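Long-range contact in transcriptional regulator I2 (Pseudomonas fluorescens A506, PDB 4MO7), which belongs to the TetR family of transcriptional regulators, probably binds DNA as one, and acts as a superantigen associated with Crohn's disease: residues R147-G159 with V171-S183. Numbering follows the deposited sequence.
Sequences RDVYEQIWLQVLG and VFITRRFLTGALS
Arg-175 is the principal knob of this contact, and it fills a hollow on helix 137-163 formed by Glu-151, Trp-154, Leu-155 and Leu-158, a knob fitting into a hole. With CG anti to the backbone N (chi1 171°) and the chain bent at chi2, its guanidinium lies flat over one face of the Trp-154 indole. Arg-175 CZ sits 3.4 Å from the centroid of the Trp-154 five-membered ring, almost on the ring normal, which makes a stacked cation-pi pair. Thr-179 OG1 lies over the opposite guanidinium face, so the plane is sandwiched. Along its edge the carboxylate of Glu-151 approaches nearly coplanar: Arg-175 NE gives a straight bond of 2.9 Å to Glu-151 OE1, on the syn lone pair. Stack and salt bridge together fix the rotation of the group, and Glu-113 is a further acidic partner, in a salt bridge with Arg-175 NH2. The end of Arg-147 comes to the same Glu-151 carboxylate, completing a salt-bridge network.

Apolar contacts continue the fit around this knob. Leu-178 CD2 packs against Trp-154 CZ3, 3.4 Å away, at the benzo end of the indole. Toward the start of helix 171-183, Leu-158 sets CD1 against Arg-175 CB (3.7 Å) and CB against Val-171 CG1 (3.8 Å), while Val-171 also abuts the backbone of Gly-159. Leu-155 CD2 reaches Phe-172 CD1 at 3.9 Å.

The two segments run at 120° with axes 9.8 Å apart. Trp-184 of the second subunit packs on Thr-179, consistent with the dimerising role of the TetR-like C-terminal domain to which both helices belong.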
ATOM      1  N   ARG A 147      15.290 -10.783   2.150  1.00 15.35           N
ATOM      2  CA  ARG A 147      13.838 -10.684   1.879  1.00 14.77           C
ATOM      3  C   ARG A 147      13.412 -11.875   1.009  1.00 23.84           C
ATOM      4  O   ARG A 147      12.319 -12.390   1.173  1.00 18.65           O
ATOM      5  CB  ARG A 147      13.530  -9.399   1.124  1.00 21.24           C
ATOM      6  CG  ARG A 147      12.146  -9.366   0.550  1.00 20.76           C
ATOM      7  CD  ARG A 147      11.142  -9.190   1.637  1.00 50.75           C
ATOM      8  NE  ARG A 147       9.972  -8.509   1.107  1.00 67.19           N
ATOM      9  CZ  ARG A 147       8.783  -8.538   1.685  1.00 40.88           C
ATOM     10  NH1 ARG A 147       8.621  -9.224   2.808  1.00 57.68           N
ATOM     11  NH2 ARG A 147       7.759  -7.884   1.144  1.00 65.71           N
ATOM     12  N   ASP A 148      14.284 -12.314   0.102  0.61 15.91           N
ATOM     13  CA  ASP A 148      13.955 -13.455  -0.766  0.61 15.13           C
ATOM     14  C   ASP A 148      13.665 -14.677   0.077  0.61 15.47           C
ATOM     15  O   ASP A 148      12.676 -15.393  -0.189  0.61 18.75           O
ATOM     16  CB  ASP A 148      15.120 -13.770  -1.734  0.61 19.31           C
ATOM     17  CG  ASP A 148      14.756 -14.805  -2.776  0.61 22.57           C
ATOM     18  OD1 ASP A 148      13.585 -14.862  -3.194  0.61 32.08           O
ATOM     19  OD2 ASP A 148      15.661 -15.549  -3.221  0.61 26.27           O
ATOM     20  N   VAL A 149      14.514 -14.933   1.070  1.00 13.47           N
ATOM     21  CA  VAL A 149      14.355 -16.117   1.958  1.00 14.14           C
ATOM     22  C   VAL A 149      13.048 -16.015   2.743  1.00 13.61           C
ATOM     23  O   VAL A 149      12.302 -17.021   2.914  1.00 16.18           O
ATOM     24  CB  VAL A 149      15.533 -16.235   2.906  1.00 16.71           C
ATOM     25  CG1 VAL A 149      15.270 -17.274   3.941  1.00 18.19           C
ATOM     26  CG2 VAL A 149      16.813 -16.572   2.076  1.00 16.71           C
ATOM     27  N   TYR A 150      12.753 -14.796   3.207  1.00 13.67           N
ATOM     28  CA  TYR A 150      11.499 -14.528   3.936  1.00 13.91           C
ATOM     29  C   TYR A 150      10.338 -14.869   3.051  1.00 20.46           C
ATOM     30  O   TYR A 150       9.399 -15.532   3.472  1.00 14.51           O
ATOM     31  CB  TYR A 150      11.476 -13.039   4.294  1.00 14.88           C
ATOM     32  CG  TYR A 150      10.202 -12.525   4.966  1.00 14.69           C
ATOM     33  CD1 TYR A 150       9.118 -12.080   4.215  1.00 16.15           C
ATOM     34  CD2 TYR A 150      10.162 -12.398   6.346  1.00 22.72           C
ATOM     35  CE1 TYR A 150       7.958 -11.535   4.867  1.00 15.05           C
ATOM     36  CE2 TYR A 150       9.042 -11.856   6.983  1.00 25.94           C
ATOM     37  CZ  TYR A 150       7.954 -11.477   6.243  1.00 18.32           C
ATOM     38  OH  TYR A 150       6.864 -10.997   6.937  1.00 19.54           O
ATOM     39  N   GLU A 151      10.409 -14.457   1.795  1.00 13.05           N
ATOM     40  CA  GLU A 151       9.292 -14.727   0.898  1.00 13.26           C
ATOM     41  C   GLU A 151       9.150 -16.191   0.601  1.00 14.90           C
ATOM     42  O   GLU A 151       8.045 -16.663   0.353  1.00 15.00           O
ATOM     43  CB  GLU A 151       9.338 -13.923  -0.405  1.00 17.65           C
ATOM     44  CG  GLU A 151       9.160 -12.405  -0.241  1.00 14.90           C
ATOM     45  CD  GLU A 151       7.747 -12.049   0.232  1.00 17.80           C
ATOM     46  OE1 GLU A 151       6.789 -12.717  -0.235  1.00 17.11           O
ATOM     47  OE2 GLU A 151       7.664 -11.144   1.106  1.00 17.08           O
ATOM     48  N   GLN A 152      10.277 -16.916   0.524  1.00 13.15           N
ATOM     49  CA  GLN A 152      10.192 -18.337   0.257  1.00 14.19           C
ATOM     50  C   GLN A 152       9.478 -19.082   1.388  1.00 14.17           C
ATOM     51  O   GLN A 152       8.790 -20.050   1.141  1.00 15.76           O
ATOM     52  CB  GLN A 152      11.615 -18.928  -0.006  1.00 13.92           C
ATOM     53  CG  GLN A 152      12.185 -18.313  -1.292  1.00 19.93           C
ATOM     54  CD  GLN A 152      13.396 -19.078  -1.795  1.00 40.43           C
ATOM     55  OE1 GLN A 152      14.080 -19.712  -0.988  1.00 20.80           O
ATOM     56  NE2 GLN A 152      13.653 -19.049  -3.128  1.00 28.34           N
ATOM     57  N   ILE A 153       9.575 -18.598   2.614  1.00 13.11           N
ATOM     58  CA  ILE A 153       8.807 -19.234   3.721  1.00 14.51           C
ATOM     59  C   ILE A 153       7.289 -19.062   3.478  1.00 17.44           C
ATOM     60  O   ILE A 153       6.502 -20.034   3.576  1.00 14.13           O
ATOM     61  CB  ILE A 153       9.164 -18.596   5.065  1.00 13.92           C
ATOM     62  CG1 ILE A 153      10.596 -18.961   5.495  1.00 15.42           C
ATOM     63  CG2 ILE A 153       8.221 -19.109   6.155  1.00 16.79           C
ATOM     64  CD1 ILE A 153      10.929 -18.144   6.744  1.00 20.73           C
ATOM     65  N   TRP A 154       6.892 -17.851   3.096  1.00 13.78           N
ATOM     66  CA  TRP A 154       5.497 -17.607   2.700  1.00 10.69           C
ATOM     67  C   TRP A 154       5.052 -18.494   1.562  1.00 13.02           C
ATOM     68  O   TRP A 154       3.949 -19.122   1.601  1.00 14.63           O
ATOM     69  CB  TRP A 154       5.261 -16.183   2.273  1.00 11.37           C
ATOM     70  CG  TRP A 154       5.041 -15.224   3.371  1.00 13.71           C
ATOM     71  CD1 TRP A 154       5.953 -14.419   4.015  1.00 11.66           C
ATOM     72  CD2 TRP A 154       3.776 -14.979   3.980  1.00 16.02           C
ATOM     73  NE1 TRP A 154       5.320 -13.656   4.991  1.00 13.99           N
ATOM     74  CE2 TRP A 154       3.970 -13.988   4.984  1.00 11.96           C
ATOM     75  CE3 TRP A 154       2.498 -15.524   3.780  1.00 16.67           C
ATOM     76  CZ2 TRP A 154       2.912 -13.508   5.775  1.00 14.43           C
ATOM     77  CZ3 TRP A 154       1.447 -15.025   4.545  1.00 16.02           C
ATOM     78  CH2 TRP A 154       1.676 -14.033   5.540  1.00 15.42           C
ATOM     79  N   LEU A 155       5.911 -18.620   0.552  1.00 12.57           N
ATOM     80  CA  LEU A 155       5.515 -19.439  -0.582  1.00  9.21           C
ATOM     81  C   LEU A 155       5.429 -20.918  -0.188  1.00 16.52           C
ATOM     82  O   LEU A 155       4.559 -21.624  -0.644  1.00 16.44           O
ATOM     83  CB  LEU A 155       6.467 -19.268  -1.788  1.00 10.44           C
ATOM     84  CG  LEU A 155       6.505 -17.824  -2.290  1.00 12.29           C
ATOM     85  CD1 LEU A 155       7.643 -17.610  -3.355  1.00 23.11           C
ATOM     86  CD2 LEU A 155       5.134 -17.395  -2.871  1.00 24.27           C
ATOM     87  N   GLN A 156       6.331 -21.404   0.646  1.00 14.63           N
ATOM     88  CA  GLN A 156       6.210 -22.796   1.155  1.00 14.25           C
ATOM     89  C   GLN A 156       4.871 -23.053   1.846  1.00 16.24           C
ATOM     90  O   GLN A 156       4.160 -23.991   1.493  1.00 19.98           O
ATOM     91  CB  GLN A 156       7.360 -23.094   2.118  1.00 15.86           C
ATOM     92  CG  GLN A 156       7.286 -24.421   2.902  1.00 20.02           C
ATOM     93  CD  GLN A 156       7.427 -25.634   1.988  1.00 26.06           C
ATOM     94  OE1 GLN A 156       8.082 -25.571   0.916  1.00 31.34           O
ATOM     95  NE2 GLN A 156       6.799 -26.754   2.391  1.00 32.44           N
ATOM     96  N   VAL A 157       4.540 -22.192   2.792  1.00 14.24           N
ATOM     97  CA  VAL A 157       3.324 -22.333   3.593  1.00 14.09           C
ATOM     98  C   VAL A 157       2.060 -22.134   2.766  1.00 18.54           C
ATOM     99  O   VAL A 157       1.099 -22.914   2.908  1.00 17.20           O
ATOM    100  CB  VAL A 157       3.389 -21.364   4.748  1.00  8.36           C
ATOM    101  CG1 VAL A 157       2.010 -21.208   5.531  1.00 14.44           C
ATOM    102  CG2 VAL A 157       4.493 -21.806   5.699  1.00 14.90           C
ATOM    103  N   LEU A 158       2.028 -21.122   1.895  1.00 13.51           N
ATOM    104  CA  LEU A 158       0.871 -20.976   1.030  1.00 10.21           C
ATOM    105  C   LEU A 158       0.798 -22.148   0.023  1.00 11.80           C
ATOM    106  O   LEU A 158      -0.298 -22.604  -0.310  1.00 14.64           O
ATOM    107  CB  LEU A 158       0.870 -19.642   0.301  1.00 12.54           C
ATOM    108  CG  LEU A 158       0.806 -18.402   1.175  1.00 13.57           C
ATOM    109  CD1 LEU A 158       1.060 -17.117   0.349  1.00 16.45           C
ATOM    110  CD2 LEU A 158      -0.595 -18.304   1.830  1.00 22.52           C
ATOM    111  N   GLY A 159       1.952 -22.668  -0.430  1.00 17.63           N
ATOM    112  CA  GLY A 159       1.955 -23.809  -1.327  1.00 18.51           C
ATOM    113  C   GLY A 159       1.365 -25.018  -0.631  1.00 18.74           C
ATOM    114  O   GLY A 159       0.612 -25.790  -1.259  1.00 19.96           O
ATOM    115  N   VAL A 171      -0.746 -19.206  -6.109  1.00 15.39           N
ATOM    116  CA  VAL A 171      -0.064 -19.014  -4.837  1.00 15.07           C
ATOM    117  C   VAL A 171       0.745 -17.721  -4.838  1.00 15.73           C
ATOM    118  O   VAL A 171       0.775 -17.005  -3.828  1.00 14.91           O
ATOM    119  CB  VAL A 171       0.869 -20.182  -4.530  1.00 19.34           C
ATOM    120  CG1 VAL A 171       1.785 -19.809  -3.375  1.00 23.64           C
ATOM    121  CG2 VAL A 171       0.048 -21.422  -4.156  1.00 20.75           C
ATOM    122  N   PHE A 172       1.438 -17.415  -5.948  1.00 11.74           N
ATOM    123  CA  PHE A 172       2.292 -16.260  -5.944  1.00 12.06           C
ATOM    124  C   PHE A 172       1.448 -15.013  -5.919  1.00 12.63           C
ATOM    125  O   PHE A 172       1.827 -14.047  -5.255  1.00 15.06           O
ATOM    126  CB  PHE A 172       3.109 -16.204  -7.222  1.00 13.26           C
ATOM    127  CG  PHE A 172       3.958 -17.441  -7.415  1.00 16.87           C
ATOM    128  CD1 PHE A 172       5.167 -17.525  -6.766  1.00 22.22           C
ATOM    129  CD2 PHE A 172       3.500 -18.513  -8.190  1.00 19.49           C
ATOM    130  CE1 PHE A 172       5.971 -18.657  -6.901  1.00 18.51           C
ATOM    131  CE2 PHE A 172       4.300 -19.662  -8.335  1.00 18.28           C
ATOM    132  CZ  PHE A 172       5.505 -19.739  -7.663  1.00 17.80           C
ATOM    133  N   ILE A 173       0.328 -15.039  -6.634  1.00 13.64           N
ATOM    134  CA  ILE A 173      -0.527 -13.831  -6.735  1.00 16.40           C
ATOM    135  C   ILE A 173      -1.252 -13.665  -5.384  1.00 15.36           C
ATOM    136  O   ILE A 173      -1.403 -12.537  -4.884  1.00 14.69           O
ATOM    137  CB  ILE A 173      -1.521 -13.884  -7.924  1.00 13.82           C
ATOM    138  CG1 ILE A 173      -0.743 -13.896  -9.278  1.00 16.90           C
ATOM    139  CG2 ILE A 173      -2.518 -12.658  -7.849  1.00 15.90           C
ATOM    140  CD1 ILE A 173       0.556 -13.159  -9.288  1.00 30.48           C
ATOM    141  N   THR A 174      -1.635 -14.780  -4.773  1.00 13.36           N
ATOM    142  CA  THR A 174      -2.263 -14.726  -3.440  1.00 13.20           C
ATOM    143  C   THR A 174      -1.287 -14.024  -2.492  1.00 14.77           C
ATOM    144  O   THR A 174      -1.674 -13.149  -1.681  1.00 14.73           O
ATOM    145  CB  THR A 174      -2.600 -16.110  -2.909  1.00 16.70           C
ATOM    146  OG1 THR A 174      -3.612 -16.675  -3.741  1.00 17.25           O
ATOM    147  CG2 THR A 174      -3.149 -16.023  -1.485  1.00 19.84           C
ATOM    148  N   ARG A 175       0.009 -14.356  -2.599  1.00 12.29           N
ATOM    149  CA  ARG A 175       0.955 -13.680  -1.695  1.00 11.73           C
ATOM    150  C   ARG A 175       1.080 -12.170  -2.002  1.00 13.89           C
ATOM    151  O   ARG A 175       1.097 -11.340  -1.067  1.00 15.43           O
ATOM    152  CB  ARG A 175       2.330 -14.370  -1.763  1.00 11.82           C
ATOM    153  CG  ARG A 175       3.470 -13.620  -1.026  1.00 10.39           C
ATOM    154  CD  ARG A 175       3.139 -13.464   0.507  1.00 10.35           C
ATOM    155  NE  ARG A 175       4.225 -12.611   1.082  1.00 15.57           N
ATOM    156  CZ  ARG A 175       4.113 -11.867   2.183  1.00 13.02           C
ATOM    157  NH1 ARG A 175       2.945 -11.808   2.851  1.00 13.27           N
ATOM    158  NH2 ARG A 175       5.128 -11.091   2.539  1.00 14.81           N
ATOM    159  N   ARG A 176       1.110 -11.799  -3.297  1.00 11.35           N
ATOM    160  CA  ARG A 176       1.170 -10.379  -3.672  1.00 11.81           C
ATOM    161  C   ARG A 176      -0.058  -9.613  -3.104  1.00 13.91           C
ATOM    162  O   ARG A 176       0.090  -8.499  -2.637  1.00 13.83           O
ATOM    163  CB  ARG A 176       1.123 -10.229  -5.164  1.00 14.81           C
ATOM    164  CG  ARG A 176       2.237 -10.969  -5.934  1.00 14.71           C
ATOM    165  CD  ARG A 176       3.475 -10.208  -5.807  1.00 20.96           C
ATOM    166  NE  ARG A 176       4.433 -10.645  -6.842  1.00 32.44           N
ATOM    167  CZ  ARG A 176       5.575 -10.007  -7.071  1.00 41.93           C
ATOM    168  NH1 ARG A 176       6.421 -10.425  -8.008  1.00 51.63           N
ATOM    169  NH2 ARG A 176       5.865  -8.943  -6.346  1.00 29.93           N
ATOM    170  N   PHE A 177      -1.243 -10.209  -3.155  1.00 12.28           N
ATOM    171  CA  PHE A 177      -2.460  -9.499  -2.662  1.00 13.23           C
ATOM    172  C   PHE A 177      -2.363  -9.412  -1.151  1.00 14.55           C
ATOM    173  O   PHE A 177      -2.680  -8.391  -0.548  1.00 14.99           O
ATOM    174  CB  PHE A 177      -3.722 -10.338  -2.994  1.00 10.82           C
ATOM    175  CG  PHE A 177      -4.211 -10.244  -4.460  1.00 14.46           C
ATOM    176  CD1 PHE A 177      -4.028  -9.122  -5.235  1.00 14.60           C
ATOM    177  CD2 PHE A 177      -4.867 -11.334  -5.023  1.00 16.86           C
ATOM    178  CE1 PHE A 177      -4.506  -9.066  -6.610  1.00 15.09           C
ATOM    179  CE2 PHE A 177      -5.364 -11.315  -6.333  1.00 15.51           C
ATOM    180  CZ  PHE A 177      -5.166 -10.206  -7.141  1.00 13.21           C
ATOM    181  N   LEU A 178      -1.964 -10.494  -0.496  1.00 13.24           N
ATOM    182  CA  LEU A 178      -1.851 -10.480   0.969  1.00 12.68           C
ATOM    183  C   LEU A 178      -0.788  -9.501   1.475  1.00 16.05           C
ATOM    184  O   LEU A 178      -0.978  -8.779   2.489  1.00 14.59           O
ATOM    185  CB  LEU A 178      -1.589 -11.930   1.486  1.00 12.69           C
ATOM    186  CG  LEU A 178      -1.763 -12.224   2.965  1.00 36.68           C
ATOM    187  CD1 LEU A 178      -3.193 -11.898   3.473  1.00 19.72           C
ATOM    188  CD2 LEU A 178      -1.396 -13.701   3.214  1.00 29.25           C
ATOM    189  N   THR A 179       0.294  -9.367   0.702  1.00 12.26           N
ATOM    190  CA  THR A 179       1.340  -8.376   1.034  1.00 16.45           C
ATOM    191  C   THR A 179       0.704  -6.988   1.106  1.00 15.55           C
ATOM    192  O   THR A 179       0.920  -6.247   2.071  1.00 17.61           O
ATOM    193  CB  THR A 179       2.491  -8.392   0.017  1.00 20.68           C
ATOM    194  OG1 THR A 179       3.107  -9.694   0.051  1.00 16.56           O
ATOM    195  CG2 THR A 179       3.532  -7.429   0.479  1.00 17.05           C
ATOM    196  N   GLY A 180      -0.079  -6.648   0.087  1.00 12.75           N
ATOM    197  CA  GLY A 180      -0.708  -5.328   0.023  1.00 13.27           C
ATOM    198  C   GLY A 180      -1.783  -5.159   1.084  1.00 17.95           C
ATOM    199  O   GLY A 180      -1.948  -4.060   1.677  1.00 13.08           O
ATOM    200  N   ALA A 181      -2.552  -6.219   1.316  1.00 13.48           N
ATOM    201  CA  ALA A 181      -3.656  -6.112   2.295  1.00 12.43           C
ATOM    202  C   ALA A 181      -3.114  -5.904   3.682  1.00 18.87           C
ATOM    203  O   ALA A 181      -3.676  -5.129   4.455  1.00 14.22           O
ATOM    204  CB  ALA A 181      -4.545  -7.404   2.243  1.00 11.31           C
ATOM    205  N   LEU A 182      -2.040  -6.619   4.028  1.00  9.49           N
ATOM    206  CA  LEU A 182      -1.457  -6.477   5.389  1.00 10.92           C
ATOM    207  C   LEU A 182      -0.722  -5.153   5.553  1.00  9.80           C
ATOM    208  O   LEU A 182      -0.861  -4.483   6.605  1.00 15.54           O
ATOM    209  CB  LEU A 182      -0.492  -7.664   5.714  1.00 13.21           C
ATOM    210  CG  LEU A 182      -1.193  -9.034   5.724  1.00  9.80           C
ATOM    211  CD1 LEU A 182      -0.296 -10.173   6.264  1.00 12.94           C
ATOM    212  CD2 LEU A 182      -2.465  -9.049   6.642  1.00 14.22           C
ATOM    213  N   SER A 183       0.027  -4.751   4.524  0.60 15.04           N
ATOM    214  CA  SER A 183       0.811  -3.509   4.615  0.60 15.98           C
ATOM    215  C   SER A 183      -0.104  -2.296   4.826  0.60 20.16           C
ATOM    216  O   SER A 183       0.195  -1.372   5.592  0.60 17.65           O
ATOM    217  CB  SER A 183       1.631  -3.316   3.344  0.60 15.05           C
ATOM    218  OG  SER A 183       2.385  -2.138   3.474  0.60 18.58           O
TER